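Local coordinates for large terminase protein (Enterobacteria phage P22, PDB 4DKW) that drives ATP-powered packaging of viral DNA into empty capsids and cuts the genome to start and to end packaging, here represented by its C-terminal nuclease domain, at residues A[39-47]-A[74-83]. Residues are numbered along the deposited sequence; the frame is centred on the assembly and turned at random.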
loop_
_atom_site.group_PDB
_atom_site.type_symbol
_atom_site.label_atom_id
_atom_site.label_comp_id
_atom_site.label_asym_id
_atom_site.label_seq_id
_atom_site.Cartn_x
_atom_site.Cartn_y
_atom_site.Cartn_z
ATOM N N PRO A 39 -5.133 13.038 0.143
ATOM C CA PRO A 39 -3.724 12.700 -0.081
ATOM C C PRO A 39 -3.575 11.527 -1.049
ATOM O O PRO A 39 -4.391 10.612 -1.038
ATOM C CB PRO A 39 -3.236 12.280 1.314
ATOM C CG PRO A 39 -4.173 12.969 2.257
ATOM C CD PRO A 39 -5.507 12.967 1.566
ATOM N N GLN A 40 -2.553 11.554 -1.889
ATOM C CA GLN A 40 -2.124 10.330 -2.547
ATOM C C GLN A 40 -1.109 9.616 -1.647
ATOM O O GLN A 40 -0.517 10.228 -0.748
ATOM C CB GLN A 40 -1.515 10.631 -3.918
ATOM C CG GLN A 40 -0.199 11.392 -3.882
ATOM C CD GLN A 40 0.406 11.537 -5.265
ATOM O OE1 GLN A 40 0.873 10.560 -5.856
ATOM N NE2 GLN A 40 0.387 12.753 -5.796
ATOM N N ALA A 41 -0.923 8.320 -1.872
ATOM C CA ALA A 41 0.115 7.574 -1.167
ATOM C C ALA A 41 0.893 6.677 -2.122
ATOM O O ALA A 41 0.314 6.040 -3.001
ATOM C CB ALA A 41 -0.485 6.745 -0.024
ATOM N N HIS A 42 2.210 6.646 -1.961
ATOM C CA HIS A 42 3.026 5.647 -2.638
ATOM C C HIS A 42 3.810 4.877 -1.578
ATOM O O HIS A 42 4.495 5.487 -0.755
ATOM C CB HIS A 42 3.988 6.305 -3.631
ATOM C CG HIS A 42 4.623 5.334 -4.580
ATOM N ND1 HIS A 42 4.044 4.989 -5.781
ATOM C CD2 HIS A 42 5.762 4.612 -4.487
ATOM C CE1 HIS A 42 4.812 4.104 -6.395
ATOM N NE2 HIS A 42 5.861 3.865 -5.637
ATOM N N ILE A 43 3.699 3.548 -1.585
ATOM C CA ILE A 43 4.338 2.724 -0.558
ATOM C C ILE A 43 5.247 1.685 -1.176
ATOM O O ILE A 43 5.160 1.399 -2.364
ATOM C CB ILE A 43 3.304 2.008 0.359
ATOM C CG1 ILE A 43 2.449 1.006 -0.436
ATOM C CG2 ILE A 43 2.412 3.040 1.063
ATOM C CD1 ILE A 43 2.990 -0.464 -0.522
ATOM N N GLN A 44 6.117 1.115 -0.354
ATOM C CA GLN A 44 6.929 -0.014 -0.777
ATOM C C GLN A 44 6.853 -1.102 0.282
ATOM O O GLN A 44 7.050 -0.857 1.474
ATOM C CB GLN A 44 8.391 0.379 -1.037
ATOM C CG GLN A 44 9.255 -0.791 -1.514
ATOM C CD GLN A 44 10.617 -0.348 -2.009
ATOM O OE1 GLN A 44 11.622 -0.508 -1.320
ATOM N NE2 GLN A 44 10.655 0.224 -3.208
ATOM N N LEU A 45 6.564 -2.308 -0.176
ATOM C CA LEU A 45 6.395 -3.440 0.687
ATOM C C LEU A 45 7.487 -4.447 0.355
ATOM O O LEU A 45 7.779 -4.686 -0.819
ATOM C CB LEU A 45 5.013 -4.024 0.402
ATOM C CG LEU A 45 4.332 -5.044 1.293
ATOM C CD1 LEU A 45 4.135 -4.503 2.717
ATOM C CD2 LEU A 45 3.003 -5.385 0.645
ATOM N N TRP A 46 8.121 -5.014 1.379
ATOM C CA TRP A 46 9.083 -6.086 1.157
ATOM C C TRP A 46 8.457 -7.378 1.633
ATOM O O TRP A 46 7.749 -7.391 2.645
ATOM C CB TRP A 46 10.381 -5.842 1.920
ATOM C CG TRP A 46 11.093 -4.596 1.533
ATOM C CD1 TRP A 46 10.816 -3.781 0.473
ATOM C CD2 TRP A 46 12.212 -4.010 2.211
ATOM N NE1 TRP A 46 11.697 -2.727 0.443
ATOM C CE2 TRP A 46 12.564 -2.845 1.496
ATOM C CE3 TRP A 46 12.955 -4.366 3.346
ATOM C CZ2 TRP A 46 13.623 -2.024 1.895
ATOM C CZ3 TRP A 46 14.009 -3.551 3.735
ATOM C CH2 TRP A 46 14.332 -2.393 3.012
ATOM N N TRP A 47 8.707 -8.453 0.890
ATOM C CA TRP A 47 8.167 -9.772 1.208
ATOM C C TRP A 47 9.298 -10.808 1.309
ATOM O O TRP A 47 9.974 -11.114 0.328
ATOM C CB TRP A 47 7.152 -10.204 0.142
ATOM C CG TRP A 47 6.398 -11.452 0.474
ATOM C CD1 TRP A 47 6.306 -12.061 1.695
ATOM C CD2 TRP A 47 5.602 -12.237 -0.430
ATOM N NE1 TRP A 47 5.519 -13.186 1.607
ATOM C CE2 TRP A 47 5.074 -13.315 0.325
ATOM C CE3 TRP A 47 5.294 -12.134 -1.781
ATOM C CZ2 TRP A 47 4.237 -14.290 -0.260
ATOM C CZ3 TRP A 47 4.473 -13.100 -2.352
ATOM C CH2 TRP A 47 3.955 -14.163 -1.591
ATOM N N VAL A 74 9.816 10.134 -4.580
ATOM C CA VAL A 74 10.024 8.732 -4.193
ATOM C C VAL A 74 10.898 7.916 -5.142
ATOM O O VAL A 74 11.158 6.744 -4.869
ATOM C CB VAL A 74 8.685 7.958 -4.016
ATOM C CG1 VAL A 74 7.742 8.709 -3.082
ATOM C CG2 VAL A 74 8.030 7.702 -5.356
ATOM N N LYS A 75 11.351 8.509 -6.246
ATOM C CA LYS A 75 12.059 7.730 -7.273
ATOM C C LYS A 75 13.322 7.035 -6.775
ATOM O O LYS A 75 13.730 6.023 -7.348
ATOM C CB LYS A 75 12.390 8.565 -8.516
ATOM C CG LYS A 75 13.311 9.744 -8.279
ATOM C CD LYS A 75 13.455 10.550 -9.556
ATOM C CE LYS A 75 14.320 11.779 -9.350
ATOM N NZ LYS A 75 15.699 11.398 -8.951
ATOM N N SER A 76 13.929 7.570 -5.717
ATOM C CA SER A 76 15.137 6.972 -5.149
ATOM C C SER A 76 14.898 5.529 -4.711
ATOM O O SER A 76 15.773 4.676 -4.880
ATOM C CB SER A 76 15.697 7.810 -3.988
ATOM O OG SER A 76 14.736 8.004 -2.963
ATOM N N TRP A 77 13.713 5.259 -4.160
ATOM C CA TRP A 77 13.344 3.892 -3.784
ATOM C C TRP A 77 12.323 3.221 -4.720
ATOM O O TRP A 77 12.266 1.984 -4.805
ATOM C CB TRP A 77 12.913 3.787 -2.301
ATOM C CG TRP A 77 11.913 4.806 -1.798
ATOM C CD1 TRP A 77 12.193 6.021 -1.231
ATOM C CD2 TRP A 77 10.478 4.683 -1.781
ATOM N NE1 TRP A 77 11.026 6.662 -0.878
ATOM C CE2 TRP A 77 9.962 5.863 -1.201
ATOM C CE3 TRP A 77 9.580 3.694 -2.202
ATOM C CZ2 TRP A 77 8.592 6.075 -1.031
ATOM C CZ3 TRP A 77 8.219 3.911 -2.031
ATOM C CH2 TRP A 77 7.740 5.091 -1.458
ATOM N N ALA A 78 11.536 4.028 -5.429
ATOM C CA ALA A 78 10.473 3.509 -6.289
ATOM C C ALA A 78 10.965 3.078 -7.673
ATOM O O ALA A 78 10.258 2.386 -8.394
ATOM C CB ALA A 78 9.352 4.534 -6.419
ATOM N N ASN A 79 12.171 3.498 -8.044
ATOM C CA ASN A 79 12.701 3.237 -9.379
ATOM C C ASN A 79 12.733 1.750 -9.744
ATOM O O ASN A 79 13.303 0.939 -9.014
ATOM C CB ASN A 79 14.096 3.851 -9.519
ATOM C CG ASN A 79 14.570 3.900 -10.952
ATOM O OD1 ASN A 79 13.779 4.060 -11.879
ATOM N ND2 ASN A 79 15.872 3.763 -11.139
ATOM N N LYS A 80 12.101 1.418 -10.871
ATOM C CA LYS A 80 12.060 0.061 -11.436
ATOM C C LYS A 80 11.196 -0.949 -10.671
ATOM O O LYS A 80 11.101 -2.110 -11.068
ATOM C CB LYS A 80 13.474 -0.497 -11.662
ATOM C CG LYS A 80 14.154 0.017 -12.909
ATOM C CD LYS A 80 15.475 0.691 -12.576
ATOM C CE LYS A 80 16.396 -0.228 -11.787
ATOM N NZ LYS A 80 17.716 0.404 -11.484
ATOM N N ILE A 81 10.555 -0.514 -9.592
ATOM C CA ILE A 81 9.710 -1.409 -8.794
ATOM C C ILE A 81 8.280 -1.424 -9.338
ATOM O O ILE A 81 7.692 -0.360 -9.533
ATOM C CB ILE A 81 9.670 -0.954 -7.325
ATOM C CG1 ILE A 81 11.089 -0.737 -6.788
ATOM C CG2 ILE A 81 8.889 -1.934 -6.491
ATOM C CD1 ILE A 81 12.025 -1.924 -6.980
ATOM N N PRO A 82 7.716 -2.622 -9.594
ATOM C CA PRO A 82 6.338 -2.699 -10.107
ATOM C C PRO A 82 5.365 -2.022 -9.145
ATOM O O PRO A 82 5.536 -2.138 -7.928
ATOM C CB PRO A 82 6.056 -4.205 -10.158
ATOM C CG PRO A 82 7.395 -4.865 -10.089
ATOM C CD PRO A 82 8.280 -3.953 -9.316
ATOM N N VAL A 83 4.371 -1.319 -9.677
ATOM C CA VAL A 83 3.438 -0.567 -8.842
ATOM C C VAL A 83 2.004 -1.065 -8.978
ATOM O O VAL A 83 1.458 -1.110 -10.083
ATOM C CB VAL A 83 3.466 0.935 -9.185
ATOM C CG1 VAL A 83 2.469 1.708 -8.325
ATOM C CG2 VAL A 83 4.867 1.484 -9.012
#
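Gln44 and Trp77 make the polar link between strand 40-47 and the C-terminal end of helix 67-78. Gln44 NE2 donates to Trp77 O over 2.9 Å, a bent bond (140° at the hydrogen) that lies near the plane of the amide but reaches the acceptor from above its carbonyl plane. Gln44 OE1 takes a nearly straight bond of 2.8 Å from Trp46 NE1, so both ends of this buried amide are engaged and its rotation is fixed. Asp30 of strand 27-33 joins the two strand residues, hydrogen-bonding Gln44 NE2 through OD1 and His42 NE2 through OD2; His42 ND1 hydrogen-bonds Gln32.

The aromatic contact is oblique: the His42 ring and the six-membered ring of Trp77 are inclined at 46°. With its CG anti to the backbone N (chi1 -167°), His42 extends from the strand toward the helix and brings CD2 to 3.5 Å from Trp77 CZ3, which lies at the imidazole edge. Trp77 sets its own edge against His42 O, 3.3 Å from CH2; its CZ3 also touches Gln44 CB (3.7 Å), the amide standing at right angles to the indole.

Methyl groups add contacts at the imidazole: Ala78 CB sits 3.6 Å from His42 NE2, and Val83 CG2, at the ring edge, 3.7 Å from CE1.

Helix 67-78 thus covers one side of the central sheet of this RNase H-like nuclease domain, where strand 40-48 runs between strands 27-33 and 53-62; Ile43 points away from the helix, packs on Ala175 of helix 171-181 and comes within about 8 Å (side chains) of the magnesium ligands Asp33 and Asp171.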